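Hemolysin BL lytic component L1 (Bacillus cereus, PDB 7NMQ) acts as a component of the three-part haemolysin BL enterotoxin, an alpha-helical pore-forming toxin, and probably takes part in lysis of host cell membranes. Local coordinates at residues V37-N41 / I42-S46; T129-I132 / K133-D137; I207-I210 / A211-G215; I219-G223 / G224-P228; T319-L322 / D323-S327. All coordinates share one frame; numbering follows the deposited sequence.

Five local contacts sample an elongated, mostly helical toxin component with a ClyA-like architecture. They follow one another along the chain, each closing before the next opens. Contacts 1 and 5 lie on opposite sides of the chain's centre, their centres about 73 Å apart, and contact 2, on helix 107-154, lies between, its centre about 40 Å from that of contact 1 and 34 Å from that of contact 5. Contacts 3 and 4 adjoin in sequence: helix 203-216 runs into the two-stranded hairpin, within or next to stretches predicted to cross the membrane. The hairpin comes to about 6 Å from contact 1, nearest atoms, so loop and hairpin lie on the same side of the chain's centre.

Contact 1: residues V37-N41 / I42-S46; sequences VNLSN and IDLGS
Leu39 CG and Ile42 CG1 both stand beside the backbone N of their own residue (chi1 -78° and -66°), and this brings Leu39 CD2 to 3.8 Å from Ile42 CD1, the two side chains crossing at a slant. Between them the chain makes a type II beta turn, Leu39 to Ile42, in the loop that leads from helix 10-33 into helix 45-103. The turn's own bond is weak: Ile42 N stands 3.5 Å from Leu39 O. A water spans the turn beside it, donating to Leu39 O at 2.6 Å and to Ile42 O at 2.7 Å, so that both carbonyls are tied through one molecule. On the same flank Leu44 turns toward the loop, and its CD1 lies 4.3 Å from Leu39 CB; Leu162 of helix 161-169 and Leu52 of helix 45-103 touch both leucines, which makes the turn part of the packing between helices.

A polar turn precedes this apolar patch and a capping bond follows it. In the first, Asn38 OD1 closes an Asx turn by accepting from Ser40 N; in the conformer described, Ser40 OG adds a second bond to Asn38 OD1, on a lone pair, at 2.9 Å. In the second, Asp43 caps the turn into the next helix: Gly45 N donates to Asp43 OD1 at 2.9 Å, approaching from above the carboxylate plane, 42° out of it.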
loop_
_atom_site.group_PDB
_atom_site.type_symbol
_atom_site.label_atom_id
_atom_site.label_comp_id
_atom_site.label_asym_id
_atom_site.label_seq_id
_atom_site.Cartn_x
_atom_site.Cartn_y
_atom_site.Cartn_z
ATOM N N VAL A 37 26.008 -5.082 -4.059
ATOM C CA VAL A 37 26.620 -6.195 -3.284
ATOM C C VAL A 37 28.134 -6.128 -3.435
ATOM O O VAL A 37 28.664 -5.996 -4.541
ATOM C CB VAL A 37 26.059 -7.554 -3.710
ATOM C CG1 VAL A 37 26.388 -7.939 -5.144
ATOM C CG2 VAL A 37 26.517 -8.664 -2.794
ATOM N N ASN A 38 28.813 -6.295 -2.315
ATOM C CA ASN A 38 30.282 -6.315 -2.280
ATOM C C ASN A 38 30.784 -7.758 -2.360
ATOM O O ASN A 38 30.736 -8.487 -1.376
ATOM C CB ASN A 38 30.795 -5.600 -1.027
ATOM C CG ASN A 38 32.317 -5.549 -0.969
ATOM O OD1 ASN A 38 33.035 -6.048 -1.838
ATOM N ND2 ASN A 38 32.803 -4.941 0.083
ATOM N N LEU A 39 31.294 -8.127 -3.522
ATOM C CA LEU A 39 32.058 -9.393 -3.693
ATOM C C LEU A 39 33.441 -9.097 -4.251
ATOM O O LEU A 39 34.010 -9.940 -4.972
ATOM C CB LEU A 39 31.264 -10.337 -4.586
ATOM C CG LEU A 39 30.131 -11.019 -3.827
ATOM C CD1 LEU A 39 29.171 -11.659 -4.796
ATOM C CD2 LEU A 39 30.660 -12.040 -2.816
ATOM N N SER A 40 33.988 -7.938 -3.941
ATOM C CA SER A 40 35.330 -7.565 -4.429
ATOM C C SER A 40 36.378 -8.464 -3.755
ATOM O O SER A 40 36.233 -8.783 -2.572
ATOM C CB SER A 40 35.600 -6.125 -4.195
ATOM O OG SER A 40 35.718 -5.879 -2.809
ATOM N N ASN A 41 37.391 -8.864 -4.515
ATOM C CA ASN A 41 38.537 -9.689 -4.050
ATOM C C ASN A 41 38.073 -11.081 -3.650
ATOM O O ASN A 41 38.722 -11.731 -2.834
ATOM C CB ASN A 41 39.299 -9.037 -2.889
ATOM C CG ASN A 41 40.665 -9.664 -2.680
ATOM O OD1 ASN A 41 41.410 -9.815 -3.636
ATOM N ND2 ASN A 41 41.008 -10.045 -1.455
ATOM N N ILE A 42 37.011 -11.569 -4.275
ATOM C CA ILE A 42 36.610 -12.984 -4.201
ATOM C C ILE A 42 36.655 -13.479 -5.632
ATOM O O ILE A 42 36.084 -12.802 -6.515
ATOM C CB ILE A 42 35.249 -13.129 -3.530
ATOM C CG1 ILE A 42 35.402 -12.686 -2.075
ATOM C CG2 ILE A 42 34.687 -14.542 -3.668
ATOM C CD1 ILE A 42 34.133 -12.585 -1.338
ATOM N N ASP A 43 37.414 -14.554 -5.854
ATOM C CA ASP A 43 37.548 -15.115 -7.220
ATOM C C ASP A 43 36.264 -15.875 -7.540
ATOM O O ASP A 43 36.030 -16.925 -6.955
ATOM C CB ASP A 43 38.773 -16.004 -7.414
ATOM C CG ASP A 43 38.943 -16.497 -8.850
ATOM O OD1 ASP A 43 38.201 -16.015 -9.766
ATOM O OD2 ASP A 43 39.855 -17.322 -9.055
ATOM N N LEU A 44 35.486 -15.343 -8.461
ATOM C CA LEU A 44 34.196 -15.952 -8.864
ATOM C C LEU A 44 34.328 -16.590 -10.238
ATOM O O LEU A 44 33.298 -17.162 -10.713
ATOM C CB LEU A 44 33.129 -14.858 -8.913
ATOM C CG LEU A 44 32.931 -14.043 -7.651
ATOM C CD1 LEU A 44 31.962 -12.914 -7.925
ATOM C CD2 LEU A 44 32.440 -14.938 -6.529
ATOM N N GLY A 45 35.514 -16.492 -10.845
ATOM C CA GLY A 45 35.683 -16.868 -12.250
ATOM C C GLY A 45 34.958 -15.903 -13.171
ATOM O O GLY A 45 34.278 -14.968 -12.707
ATOM N N SER A 46 35.085 -16.098 -14.467
ATOM C CA SER A 46 34.485 -15.172 -15.441
ATOM C C SER A 46 32.968 -15.278 -15.327
ATOM O O SER A 46 32.297 -14.250 -15.498
ATOM C CB SER A 46 34.977 -15.463 -16.815
ATOM O OG SER A 46 36.307 -14.984 -16.951
HETATM O O HOH W 1 34.891 -10.557 -7.322
#

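Contact 2: residues T129-I132 / K133-D137; sequences TDVI and KMLQD
Val131, Met134 and Leu135 form the apolar first shell of this stretch of helix 107-154. Val131 and Met134 lie side by side and point the same way, and their ends meet, Val131 CG1 lying 4.2 Å from Met134 CE. The same methyl of Val131 also approaches Leu135 CD1, at 4.3 Å. Two bends in the Met134 chain (chi2 -74°, chi3 -65°) fold its CE back over the preceding turn, to 3.8 Å from Val131 O. Leu135 sets its CG against the same carbonyl oxygen, which thereby lies under hydrocarbon from two residues.

The backbone sets the residues about one turn apart. Four consecutive i to i+4 bonds, running from Lys133 N to Thr129 O through Gln136 N to Ile132 O, keep the alpha-helix regular; that from Met134 N to Asp130 O is the straightest of the four.

Further out, neighbouring helices receive the apolar faces. Met134 packs on Tyr68, Ala73 and Gln76 of helix 45-103, while Leu135 touches Ile301 and Leu304 of helix 275-325, an arrangement consistent with a long helical bundle. The exposed side is polar: Lys133, bent at chi2 and chi4, reaches one turn on, where its NZ forms a salt bridge with Asp137 OD2 at 3.1 Å on the syn lone pair. A weaker bond joins Lys133 NZ to Asp137 OD1 at 3.3 Å, and the unequal pair implies a forked but lopsided grip in which the ammonium and carboxylate probably offset each other's charge at the helix surface.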
loop_
_atom_site.group_PDB
_atom_site.type_symbol
_atom_site.label_atom_id
_atom_site.label_comp_id
_atom_site.label_asym_id
_atom_site.label_seq_id
_atom_site.Cartn_x
_atom_site.Cartn_y
_atom_site.Cartn_z
ATOM N N THR A 129 -9.193 4.331 -13.486
ATOM C CA THR A 129 -8.775 3.486 -14.626
ATOM C C THR A 129 -7.360 3.869 -15.057
ATOM O O THR A 129 -6.526 2.957 -15.300
ATOM C CB THR A 129 -9.730 3.615 -15.809
ATOM O OG1 THR A 129 -10.922 3.009 -15.321
ATOM C CG2 THR A 129 -9.202 2.946 -17.057
ATOM N N ASP A 130 -7.072 5.163 -15.127
ATOM C CA ASP A 130 -5.730 5.646 -15.555
ATOM C C ASP A 130 -4.662 5.249 -14.530
ATOM O O ASP A 130 -3.537 4.890 -14.906
ATOM C CB ASP A 130 -5.724 7.157 -15.767
ATOM C CG ASP A 130 -6.624 7.579 -16.921
ATOM O OD1 ASP A 130 -6.998 6.687 -17.755
ATOM O OD2 ASP A 130 -6.946 8.772 -16.985
ATOM N N VAL A 131 -4.998 5.335 -13.266
ATOM C CA VAL A 131 -4.046 4.997 -12.194
ATOM C C VAL A 131 -3.803 3.500 -12.255
ATOM O O VAL A 131 -2.649 3.065 -12.144
ATOM C CB VAL A 131 -4.545 5.435 -10.820
ATOM C CG1 VAL A 131 -3.621 4.951 -9.719
ATOM C CG2 VAL A 131 -4.720 6.934 -10.759
ATOM N N ILE A 132 -4.830 2.707 -12.422
ATOM C CA ILE A 132 -4.638 1.252 -12.557
ATOM C C ILE A 132 -3.726 0.968 -13.758
ATOM O O ILE A 132 -2.880 0.051 -13.610
ATOM C CB ILE A 132 -5.987 0.533 -12.611
ATOM C CG1 ILE A 132 -6.777 0.714 -11.301
ATOM C CG2 ILE A 132 -5.772 -0.915 -13.030
ATOM C CD1 ILE A 132 -8.201 0.248 -11.376
ATOM N N LYS A 133 -3.873 1.658 -14.888
ATOM C CA LYS A 133 -3.006 1.356 -16.064
ATOM C C LYS A 133 -1.551 1.671 -15.689
ATOM O O LYS A 133 -0.643 0.852 -16.047
ATOM C CB LYS A 133 -3.467 2.128 -17.313
ATOM C CG LYS A 133 -2.600 1.972 -18.567
ATOM C CD LYS A 133 -2.005 0.589 -18.842
ATOM C CE LYS A 133 -1.344 0.428 -20.202
ATOM N NZ LYS A 133 -0.499 1.590 -20.583
ATOM N N MET A 134 -1.309 2.829 -15.069
ATOM C CA MET A 134 0.044 3.222 -14.600
ATOM C C MET A 134 0.595 2.141 -13.671
ATOM O O MET A 134 1.773 1.723 -13.841
ATOM C CB MET A 134 -0.013 4.610 -13.958
ATOM C CG MET A 134 1.244 5.132 -13.368
ATOM S SD MET A 134 1.743 4.369 -11.794
ATOM C CE MET A 134 0.393 4.924 -10.774
ATOM N N LEU A 135 -0.224 1.615 -12.761
ATOM C CA LEU A 135 0.271 0.574 -11.831
ATOM C C LEU A 135 0.546 -0.737 -12.545
ATOM O O LEU A 135 1.500 -1.440 -12.129
ATOM C CB LEU A 135 -0.683 0.355 -10.675
ATOM C CG LEU A 135 -0.759 1.502 -9.699
ATOM C CD1 LEU A 135 -1.846 1.210 -8.684
ATOM C CD2 LEU A 135 0.576 1.751 -9.011
ATOM N N GLN A 136 -0.249 -1.090 -13.539
ATOM C CA GLN A 136 -0.032 -2.340 -14.286
ATOM C C GLN A 136 1.302 -2.229 -15.014
ATOM O O GLN A 136 2.063 -3.217 -14.941
ATOM C CB GLN A 136 -1.196 -2.631 -15.233
ATOM C CG GLN A 136 -1.087 -4.047 -15.783
ATOM C CD GLN A 136 -0.969 -5.044 -14.650
ATOM O OE1 GLN A 136 0.030 -5.754 -14.493
ATOM N NE2 GLN A 136 -2.017 -5.112 -13.849
ATOM N N ASP A 137 1.588 -1.080 -15.631
ATOM C CA ASP A 137 2.869 -0.842 -16.336
ATOM C C ASP A 137 4.017 -1.016 -15.313
ATOM O O ASP A 137 5.035 -1.676 -15.599
ATOM C CB ASP A 137 2.934 0.524 -17.011
ATOM C CG ASP A 137 1.996 0.721 -18.196
ATOM O OD1 ASP A 137 1.547 -0.289 -18.786
ATOM O OD2 ASP A 137 1.755 1.886 -18.544
#

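Contact 3: residues I207-I210 / A211-G215; sequences ILVI and AAIGG
From Ile207 to Gly214 the backbone of helix 203-216 is regular alpha-helix, with Ala211 N, Ala212 N, Ile213 N and Gly214 N each donating to the carbonyl four residues earlier, and the Ile213 N bond to Val209 O, at 2.9 Å, is the straightest, with an N-H...O angle of 168°. On that backbone Val209 and Ile213 make the side-chain contact. They stand one turn apart, side by side and pointing the same way, and Val209 CG1 meets Ile213 CD1 at 3.6 Å.

The torsions explain the pairing. Val209 places CG1 opposite its backbone N (chi1 173°), on the side facing the next turn, while Ile213 holds CG1 beside its own N and stretches CD1 outward (chi2 175°), back toward the valine. Ile213 CG1 therefore comes down on Val209 O, 3.4 Å away, so the carbonyl that accepts the helix bond also lies against the hydrocarbon of its donor residue. Ala212 brings a single methyl to the previous turn, its CB 3.4 Å from Leu208 O.

Outside the segments this apolar edge is buried against other parts of the chain: Val209 touches Trp197 and Ser198, and Ile213 touches Val194, all of helix 173-200. Ile210 faces a different neighbour, Phe356 of helix 330-357. Every residue here is apolar or glycine, as suits the predicted transmembrane segment to which it belongs; in this structure the hydrophobic helix is packed within the folded chain, an arrangement consistent with the sheltered membrane-interacting region of soluble ClyA-family toxins.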
loop_
_atom_site.group_PDB
_atom_site.type_symbol
_atom_site.label_atom_id
_atom_site.label_comp_id
_atom_site.label_asym_id
_atom_site.label_seq_id
_atom_site.Cartn_x
_atom_site.Cartn_y
_atom_site.Cartn_z
ATOM N N ILE A 207 -5.654 4.327 10.105
ATOM C CA ILE A 207 -4.805 5.525 9.858
ATOM C C ILE A 207 -3.930 5.775 11.079
ATOM O O ILE A 207 -2.779 6.225 10.892
ATOM C CB ILE A 207 -5.687 6.722 9.478
ATOM C CG1 ILE A 207 -6.376 6.522 8.129
ATOM C CG2 ILE A 207 -4.958 8.033 9.600
ATOM C CD1 ILE A 207 -5.545 6.128 6.997
ATOM N N LEU A 208 -4.453 5.575 12.284
ATOM C CA LEU A 208 -3.626 5.804 13.496
ATOM C C LEU A 208 -2.457 4.813 13.517
ATOM O O LEU A 208 -1.319 5.213 13.869
ATOM C CB LEU A 208 -4.467 5.640 14.748
ATOM C CG LEU A 208 -5.471 6.763 14.996
ATOM C CD1 LEU A 208 -6.473 6.391 16.080
ATOM C CD2 LEU A 208 -4.765 8.041 15.359
ATOM N N VAL A 209 -2.711 3.568 13.120
ATOM C CA VAL A 209 -1.655 2.517 13.134
ATOM C C VAL A 209 -0.638 2.851 12.048
ATOM O O VAL A 209 0.591 2.823 12.322
ATOM C CB VAL A 209 -2.219 1.111 12.981
ATOM C CG1 VAL A 209 -1.091 0.109 12.824
ATOM C CG2 VAL A 209 -3.181 0.771 14.120
ATOM N N ILE A 210 -1.102 3.176 10.851
ATOM C CA ILE A 210 -0.175 3.559 9.756
ATOM C C ILE A 210 0.718 4.716 10.201
ATOM O O ILE A 210 1.926 4.682 9.912
ATOM C CB ILE A 210 -0.958 3.901 8.488
ATOM C CG1 ILE A 210 -1.622 2.650 7.920
ATOM C CG2 ILE A 210 -0.038 4.613 7.493
ATOM C CD1 ILE A 210 -2.692 2.939 6.876
ATOM N N ALA A 211 0.169 5.742 10.822
ATOM C CA ALA A 211 0.977 6.922 11.219
ATOM C C ALA A 211 1.990 6.487 12.274
ATOM O O ALA A 211 3.159 6.918 12.194
ATOM C CB ALA A 211 0.122 8.036 11.739
ATOM N N ALA A 212 1.572 5.686 13.234
ATOM C CA ALA A 212 2.484 5.250 14.334
ATOM C C ALA A 212 3.626 4.424 13.772
ATOM O O ALA A 212 4.778 4.646 14.144
ATOM C CB ALA A 212 1.703 4.452 15.349
ATOM N N ILE A 213 3.321 3.503 12.888
ATOM C CA ILE A 213 4.394 2.658 12.303
ATOM C C ILE A 213 5.267 3.520 11.420
ATOM O O ILE A 213 6.508 3.448 11.571
ATOM C CB ILE A 213 3.785 1.494 11.511
ATOM C CG1 ILE A 213 3.057 0.540 12.456
ATOM C CG2 ILE A 213 4.903 0.810 10.697
ATOM C CD1 ILE A 213 2.310 -0.574 11.765
ATOM N N GLY A 214 4.694 4.268 10.483
ATOM C CA GLY A 214 5.524 5.043 9.543
ATOM C C GLY A 214 6.464 5.954 10.303
ATOM O O GLY A 214 7.650 6.043 9.918
ATOM N N GLY A 215 5.978 6.604 11.364
ATOM C CA GLY A 215 6.768 7.578 12.111
ATOM C C GLY A 215 7.895 6.926 12.897
ATOM O O GLY A 215 8.810 7.661 13.233
#

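Contact 4: residues I219-G223 / G224-P228; sequences IVVTG and GTATP
Apolar contacts gather Ile219, Val221, Ala226 and Pro228 on one face of the two strands. Ala226 CB sits between two neighbours, 3.9 Å from Ile219 CG2 and equally far from Val221 CG2. Ile219 sends its other branch the opposite way along the strand: CG1 stands beside the backbone N (chi1 -50°), and a bend at chi2 (-71°) carries CD1 across to Pro228 CB at 3.7 Å. Thr30 of helix 10-33 touches Ile219, Ala226 and Pro228.

Backbone bonds join the strands in two reciprocal pairs, Val220 with Thr227 and Thr222 with Thr225. This is an antiparallel beta hairpin closed by a type I' turn, Thr222 to Thr225, with Gly223 and Gly224 at its corners, both at positive phi. Val220 N reaches Thr227 O nearly straight (171°). Between the pairs, weaker CA-H...O contacts run from Val221 CA to Thr225 O, at 3.2 Å, and from Ala226 CA to Val220 O.

A water at the turn accepts from Thr225 OG1 at 2.7 Å; its link to Gly223 O is unusually short and therefore doubtful.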
loop_
_atom_site.group_PDB
_atom_site.type_symbol
_atom_site.label_atom_id
_atom_site.label_comp_id
_atom_site.label_asym_id
_atom_site.label_seq_id
_atom_site.Cartn_x
_atom_site.Cartn_y
_atom_site.Cartn_z
ATOM N N ILE A 219 15.614 2.199 9.054
ATOM C CA ILE A 219 16.220 1.167 8.173
ATOM C C ILE A 219 17.669 0.997 8.642
ATOM O O ILE A 219 18.399 2.006 8.634
ATOM C CB ILE A 219 16.088 1.575 6.700
ATOM C CG1 ILE A 219 14.665 1.996 6.259
ATOM C CG2 ILE A 219 16.681 0.442 5.867
ATOM C CD1 ILE A 219 13.665 0.939 6.160
ATOM N N VAL A 220 18.068 -0.208 9.050
ATOM C CA VAL A 220 19.469 -0.468 9.524
ATOM C C VAL A 220 20.208 -1.248 8.451
ATOM O O VAL A 220 19.644 -2.248 7.968
ATOM C CB VAL A 220 19.522 -1.182 10.894
ATOM C CG1 VAL A 220 20.891 -1.754 11.238
ATOM C CG2 VAL A 220 19.086 -0.216 11.979
ATOM N N VAL A 221 21.375 -0.776 8.043
ATOM C CA VAL A 221 22.199 -1.520 7.060
ATOM C C VAL A 221 23.353 -2.157 7.852
ATOM O O VAL A 221 24.145 -1.433 8.495
ATOM C CB VAL A 221 22.754 -0.634 5.935
ATOM C CG1 VAL A 221 23.500 -1.449 4.885
ATOM C CG2 VAL A 221 21.626 0.198 5.308
ATOM N N THR A 222 23.426 -3.472 7.778
ATOM C CA THR A 222 24.483 -4.315 8.413
ATOM C C THR A 222 25.036 -5.295 7.398
ATOM O O THR A 222 24.232 -6.007 6.840
ATOM C CB THR A 222 23.874 -5.215 9.488
ATOM O OG1 THR A 222 23.137 -4.423 10.410
ATOM C CG2 THR A 222 24.930 -5.992 10.237
ATOM N N GLY A 223 26.368 -5.402 7.242
ATOM C CA GLY A 223 26.965 -6.299 6.233
ATOM C C GLY A 223 26.331 -6.181 4.843
ATOM O O GLY A 223 26.226 -7.197 4.140
ATOM N N GLY A 224 25.961 -4.978 4.409
ATOM C CA GLY A 224 25.368 -4.741 3.076
ATOM C C GLY A 224 23.924 -5.164 2.985
ATOM O O GLY A 224 23.312 -4.992 1.898
ATOM N N THR A 225 23.273 -5.499 4.105
ATOM C CA THR A 225 21.830 -5.847 4.106
ATOM C C THR A 225 21.056 -4.750 4.827
ATOM O O THR A 225 21.340 -4.442 5.978
ATOM C CB THR A 225 21.582 -7.193 4.774
ATOM O OG1 THR A 225 22.249 -8.245 4.087
ATOM C CG2 THR A 225 20.118 -7.539 4.789
ATOM N N ALA A 226 20.064 -4.162 4.162
ATOM C CA ALA A 226 19.146 -3.173 4.767
ATOM C C ALA A 226 17.898 -3.891 5.269
ATOM O O ALA A 226 17.276 -4.687 4.528
ATOM C CB ALA A 226 18.822 -2.099 3.767
ATOM N N THR A 227 17.497 -3.556 6.484
ATOM C CA THR A 227 16.376 -4.242 7.185
ATOM C C THR A 227 15.610 -3.176 7.957
ATOM O O THR A 227 16.233 -2.428 8.715
ATOM C CB THR A 227 16.973 -5.301 8.139
ATOM O OG1 THR A 227 17.718 -6.247 7.370
ATOM C CG2 THR A 227 15.967 -6.078 8.943
ATOM N N PRO A 228 14.273 -3.057 7.787
ATOM C CA PRO A 228 13.502 -2.142 8.609
ATOM C C PRO A 228 13.222 -2.685 10.005
ATOM O O PRO A 228 13.177 -3.876 10.215
ATOM C CB PRO A 228 12.165 -1.957 7.920
ATOM C CG PRO A 228 12.128 -2.995 6.883
ATOM C CD PRO A 228 13.449 -3.712 6.773
HETATM O O HOH W 2 24.773 -9.042 4.784
#

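Contact 5: residues T319-L322 / D323-S327; sequences TDLL and DNIDS
Asn324 lies over the carbonyl of Asp320, one turn back near the end of helix 275-325. Its CB begins 3.4 Å from Asp320 O; CG, held beside the backbone N (chi1 -75°), comes still closer, to 3.1 Å. At the tip, Asn324 OD1 lies 3.2 Å from Asp320 O, two acceptors that cannot bond. Asn324 ND2 approaches Asp320 OD2 at 3.7 Å, the amide and carboxylate planes turned 75° apart, but its hydrogen bond goes to Tyr3 OH.

Beside it, Leu321 CD1 meets Ile325 CG1 at 4.0 Å, one side chain angled across the other. Phe333 and Ile336 of helix 330-357 touch Ile325 and Leu321 respectively.

The helix loses its regular bonding here. Asp323 N still donates to Thr319 O, but Asn324 N divides its bonding between a weak one to Asp320 O and one to Leu321 O, while Ile325 N has only weak bonds, to Leu321 O and Leu322 O. A water donates to Leu322 O at 2.7 Å and accepts from Asp326 N, and Lys107 NZ bonds to Ile325 O and Asp326 O. The shared and weakened bonds imply a last turn that tightens toward 3-10 bonding, with water and a lysine ammonium serving polar backbone groups at the helix end.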
loop_
_atom_site.group_PDB
_atom_site.type_symbol
_atom_site.label_atom_id
_atom_site.label_comp_id
_atom_site.label_asym_id
_atom_site.label_seq_id
_atom_site.Cartn_x
_atom_site.Cartn_y
_atom_site.Cartn_z
ATOM N N THR A 319 -27.806 8.232 -10.667
ATOM C CA THR A 319 -28.527 8.290 -11.966
ATOM C C THR A 319 -29.952 7.769 -11.792
ATOM O O THR A 319 -30.829 8.336 -12.390
ATOM C CB THR A 319 -27.763 7.508 -13.025
ATOM O OG1 THR A 319 -26.450 8.079 -13.154
ATOM C CG2 THR A 319 -28.450 7.557 -14.365
ATOM N N ASP A 320 -30.172 6.813 -10.913
ATOM C CA ASP A 320 -31.533 6.341 -10.574
ATOM C C ASP A 320 -32.341 7.516 -9.990
ATOM O O ASP A 320 -33.487 7.741 -10.417
ATOM C CB ASP A 320 -31.484 5.179 -9.596
ATOM C CG ASP A 320 -32.824 4.542 -9.377
ATOM O OD1 ASP A 320 -33.449 4.123 -10.376
ATOM O OD2 ASP A 320 -33.248 4.544 -8.217
ATOM N N LEU A 321 -31.773 8.284 -9.057
ATOM C CA LEU A 321 -32.470 9.471 -8.524
ATOM C C LEU A 321 -32.738 10.438 -9.670
ATOM O O LEU A 321 -33.885 10.928 -9.821
ATOM C CB LEU A 321 -31.624 10.118 -7.426
ATOM C CG LEU A 321 -32.201 11.424 -6.851
ATOM C CD1 LEU A 321 -33.661 11.268 -6.410
ATOM C CD2 LEU A 321 -31.314 11.940 -5.712
ATOM N N LEU A 322 -31.715 10.778 -10.451
ATOM C CA LEU A 322 -31.873 11.779 -11.522
ATOM C C LEU A 322 -33.028 11.354 -12.427
ATOM O O LEU A 322 -33.883 12.200 -12.748
ATOM C CB LEU A 322 -30.552 11.833 -12.295
ATOM C CG LEU A 322 -30.562 12.801 -13.459
ATOM C CD1 LEU A 322 -30.614 14.231 -12.968
ATOM C CD2 LEU A 322 -29.352 12.574 -14.340
ATOM N N ASP A 323 -33.072 10.093 -12.804
ATOM C CA ASP A 323 -34.046 9.615 -13.810
ATOM C C ASP A 323 -35.459 9.579 -13.244
ATOM O O ASP A 323 -36.368 9.636 -14.019
ATOM C CB ASP A 323 -33.681 8.206 -14.264
ATOM C CG ASP A 323 -32.489 8.159 -15.187
ATOM O OD1 ASP A 323 -32.060 9.266 -15.628
ATOM O OD2 ASP A 323 -31.962 7.030 -15.425
ATOM N N ASN A 324 -35.606 9.456 -11.937
ATOM C CA ASN A 324 -36.907 9.298 -11.265
ATOM C C ASN A 324 -37.519 10.652 -10.938
ATOM O O ASN A 324 -38.718 10.677 -10.704
ATOM C CB ASN A 324 -36.727 8.556 -9.949
ATOM C CG ASN A 324 -36.477 7.076 -10.090
ATOM O OD1 ASN A 324 -36.361 6.527 -11.200
ATOM N ND2 ASN A 324 -36.344 6.425 -8.947
ATOM N N ILE A 325 -36.739 11.737 -10.897
ATOM C CA ILE A 325 -37.282 13.023 -10.375
ATOM C C ILE A 325 -38.437 13.509 -11.243
ATOM O O ILE A 325 -39.438 13.990 -10.679
ATOM C CB ILE A 325 -36.154 14.074 -10.278
ATOM C CG1 ILE A 325 -35.290 13.751 -9.062
ATOM C CG2 ILE A 325 -36.734 15.486 -10.183
ATOM C CD1 ILE A 325 -33.952 14.410 -9.051
ATOM N N ASP A 326 -38.387 13.393 -12.559
ATOM C CA ASP A 326 -39.434 14.093 -13.344
ATOM C C ASP A 326 -40.801 13.444 -13.078
ATOM O O ASP A 326 -41.770 14.179 -13.037
ATOM C CB ASP A 326 -39.114 14.207 -14.826
ATOM C CG ASP A 326 -38.245 15.439 -15.102
ATOM O OD1 ASP A 326 -38.244 16.425 -14.256
ATOM O OD2 ASP A 326 -37.658 15.461 -16.173
ATOM N N SER A 327 -40.880 12.132 -12.934
ATOM C CA SER A 327 -42.185 11.438 -12.766
ATOM C C SER A 327 -42.597 11.368 -11.297
ATOM O O SER A 327 -43.743 11.022 -11.027
ATOM C CB SER A 327 -42.176 10.076 -13.371
ATOM O OG SER A 327 -41.163 9.306 -12.766
HETATM O O HOH W 3 -36.108 12.864 -14.209
#